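Local coordinates for protein phytase (Debaryomyces castellii, PDB 2GFI) that probably hydrolyses phytate, releasing phosphate as a 3-phytase of the histidine acid phosphatase family, at residues Leu158-Ser163 against Val189-Ile194. Sequence-based numbering, arbitrary orientation.
Sequences LPVFTS and VKTNII
Val160 and Asn192 meet at the middle of two parallel neighbouring strands, 158-163 and 189-194, joined through helix 166-180 as a beta-alpha-beta unit of the phosphatase domain. Backbone bonds run from Lys190 N to Leu158 O through to Ile194 N to Thr162 O; Asn192 N reaches Val160 O at 2.7 Å, almost straight at 172°. Proline can stand at Pro159 because its ring N points away from strand 189-194, so this pairing loses no bond. Pro159 CA makes a CA-H...O contact of 3.2 Å with Lys190 O.

The helix-facing side is tightly packed: Val160 CG2 meets Val189 CG1 at 3.6 Å, and Thr162 CG2 meets Thr191 CG2 at the same distance, beta-branched residues filling the space beneath helix 166-180, where Gln173 takes the Thr191 hydroxyl. On the other face, Phe161 has CG anti to its carbonyl carbon (chi1 -52°), which lays the ring alongside Asn192, with Ile194 CD1 at its edge and Tyr443 and Tyr446 edge-to-face. A serine in place of Phe161 would probably leave the Asn192 amide without its aromatic cover and open a gap beside both tyrosines. That same face loosens at Lys190, the exposed residue of the contact, whose long aliphatic chain leads away from strand 158-163 to a weak hydrogen bond from NZ to Asn186 O. Asn192 ND2 sits over one face of the Phe161 ring, 3.3 Å from CE1, the amide plane turned 35° from the ring, while giving Val160 O a weak bond of 3.2 Å.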
loop_
_atom_site.group_PDB
_atom_site.type_symbol
_atom_site.label_atom_id
_atom_site.label_comp_id
_atom_site.label_asym_id
_atom_site.label_seq_id
_atom_site.Cartn_x
_atom_site.Cartn_y
_atom_site.Cartn_z
ATOM N N LEU A 158 35.325 -9.079 -11.064
ATOM C CA LEU A 158 34.197 -9.795 -10.474
ATOM C C LEU A 158 34.026 -11.086 -11.243
ATOM O O LEU A 158 33.805 -11.046 -12.449
ATOM C CB LEU A 158 32.914 -8.961 -10.560
ATOM C CG LEU A 158 31.656 -9.563 -9.948
ATOM C CD1 LEU A 158 31.728 -9.553 -8.394
ATOM C CD2 LEU A 158 30.396 -8.820 -10.514
ATOM N N PRO A 159 34.187 -12.224 -10.571
ATOM C CA PRO A 159 33.871 -13.506 -11.191
ATOM C C PRO A 159 32.359 -13.789 -11.102
ATOM O O PRO A 159 31.662 -13.412 -10.122
ATOM C CB PRO A 159 34.684 -14.512 -10.369
ATOM C CG PRO A 159 34.808 -13.866 -9.020
ATOM C CD PRO A 159 34.704 -12.377 -9.194
ATOM N N VAL A 160 31.836 -14.422 -12.134
ATOM C CA VAL A 160 30.431 -14.781 -12.124
ATOM C C VAL A 160 30.427 -16.256 -12.478
ATOM O O VAL A 160 31.191 -16.680 -13.301
ATOM C CB VAL A 160 29.609 -13.873 -13.092
ATOM C CG1 VAL A 160 28.237 -14.403 -13.306
ATOM C CG2 VAL A 160 29.526 -12.435 -12.554
ATOM N N PHE A 161 29.641 -17.052 -11.794
ATOM C CA PHE A 161 29.534 -18.446 -12.131
ATOM C C PHE A 161 28.091 -18.674 -12.554
ATOM O O PHE A 161 27.137 -18.300 -11.839
ATOM C CB PHE A 161 29.968 -19.326 -10.949
ATOM C CG PHE A 161 31.323 -18.953 -10.407
ATOM C CD1 PHE A 161 32.462 -19.615 -10.842
ATOM C CD2 PHE A 161 31.457 -17.889 -9.546
ATOM C CE1 PHE A 161 33.711 -19.239 -10.396
ATOM C CE2 PHE A 161 32.702 -17.492 -9.102
ATOM C CZ PHE A 161 33.839 -18.179 -9.520
ATOM N N THR A 162 27.945 -19.236 -13.745
ATOM C CA THR A 162 26.656 -19.514 -14.294
ATOM C C THR A 162 26.687 -20.831 -15.052
ATOM O O THR A 162 27.729 -21.209 -15.563
ATOM C CB THR A 162 26.233 -18.368 -15.237
ATOM O OG1 THR A 162 24.982 -18.721 -15.830
ATOM C CG2 THR A 162 27.161 -18.254 -16.395
ATOM N N SER A 163 25.554 -21.532 -15.118
ATOM C CA SER A 163 25.455 -22.681 -16.007
ATOM C C SER A 163 25.263 -22.168 -17.431
ATOM O O SER A 163 25.103 -20.974 -17.656
ATOM C CB SER A 163 24.329 -23.647 -15.592
ATOM O OG SER A 163 23.119 -23.307 -16.250
ATOM N N VAL A 189 34.433 -7.928 -15.255
ATOM C CA VAL A 189 33.645 -9.119 -14.907
ATOM C C VAL A 189 34.157 -10.271 -15.725
ATOM O O VAL A 189 34.345 -10.139 -16.934
ATOM C CB VAL A 189 32.101 -8.945 -15.175
ATOM C CG1 VAL A 189 31.318 -10.216 -14.769
ATOM C CG2 VAL A 189 31.553 -7.689 -14.484
ATOM N N LYS A 190 34.394 -11.402 -15.077
ATOM C CA LYS A 190 34.742 -12.569 -15.818
ATOM C C LYS A 190 33.722 -13.640 -15.485
ATOM O O LYS A 190 33.575 -14.037 -14.322
ATOM C CB LYS A 190 36.187 -13.006 -15.520
ATOM C CG LYS A 190 37.300 -12.017 -16.100
ATOM C CD LYS A 190 37.180 -11.742 -17.626
ATOM C CE LYS A 190 38.402 -11.006 -18.187
ATOM N NZ LYS A 190 38.379 -11.011 -19.717
ATOM N N THR A 191 33.018 -14.096 -16.517
ATOM C CA THR A 191 31.987 -15.077 -16.329
ATOM C C THR A 191 32.517 -16.456 -16.649
ATOM O O THR A 191 33.086 -16.682 -17.722
ATOM C CB THR A 191 30.793 -14.765 -17.234
ATOM O OG1 THR A 191 30.229 -13.520 -16.830
ATOM C CG2 THR A 191 29.680 -15.777 -17.026
ATOM N N ASN A 192 32.273 -17.370 -15.725
ATOM C CA ASN A 192 32.626 -18.758 -15.857
ATOM C C ASN A 192 31.368 -19.535 -16.110
ATOM O O ASN A 192 30.477 -19.589 -15.271
ATOM C CB ASN A 192 33.343 -19.208 -14.585
ATOM C CG ASN A 192 34.474 -18.270 -14.227
ATOM O OD1 ASN A 192 35.450 -18.159 -14.968
ATOM N ND2 ASN A 192 34.311 -17.521 -13.141
ATOM N N ILE A 193 31.281 -20.080 -17.313
ATOM C CA ILE A 193 30.125 -20.780 -17.770
ATOM C C ILE A 193 30.438 -22.232 -17.555
ATOM O O ILE A 193 31.317 -22.782 -18.198
ATOM C CB ILE A 193 29.885 -20.518 -19.262
ATOM C CG1 ILE A 193 29.955 -19.031 -19.587
ATOM C CG2 ILE A 193 28.540 -21.118 -19.713
ATOM C CD1 ILE A 193 29.830 -18.752 -21.076
ATOM N N ILE A 194 29.694 -22.856 -16.663
ATOM C CA ILE A 194 29.946 -24.194 -16.216
ATOM C C ILE A 194 28.899 -25.051 -16.883
ATOM O O ILE A 194 27.673 -24.869 -16.690
ATOM C CB ILE A 194 29.830 -24.219 -14.676
ATOM C CG1 ILE A 194 30.912 -23.318 -14.085
ATOM C CG2 ILE A 194 29.980 -25.605 -14.122
ATOM C CD1 ILE A 194 30.358 -22.517 -12.981
#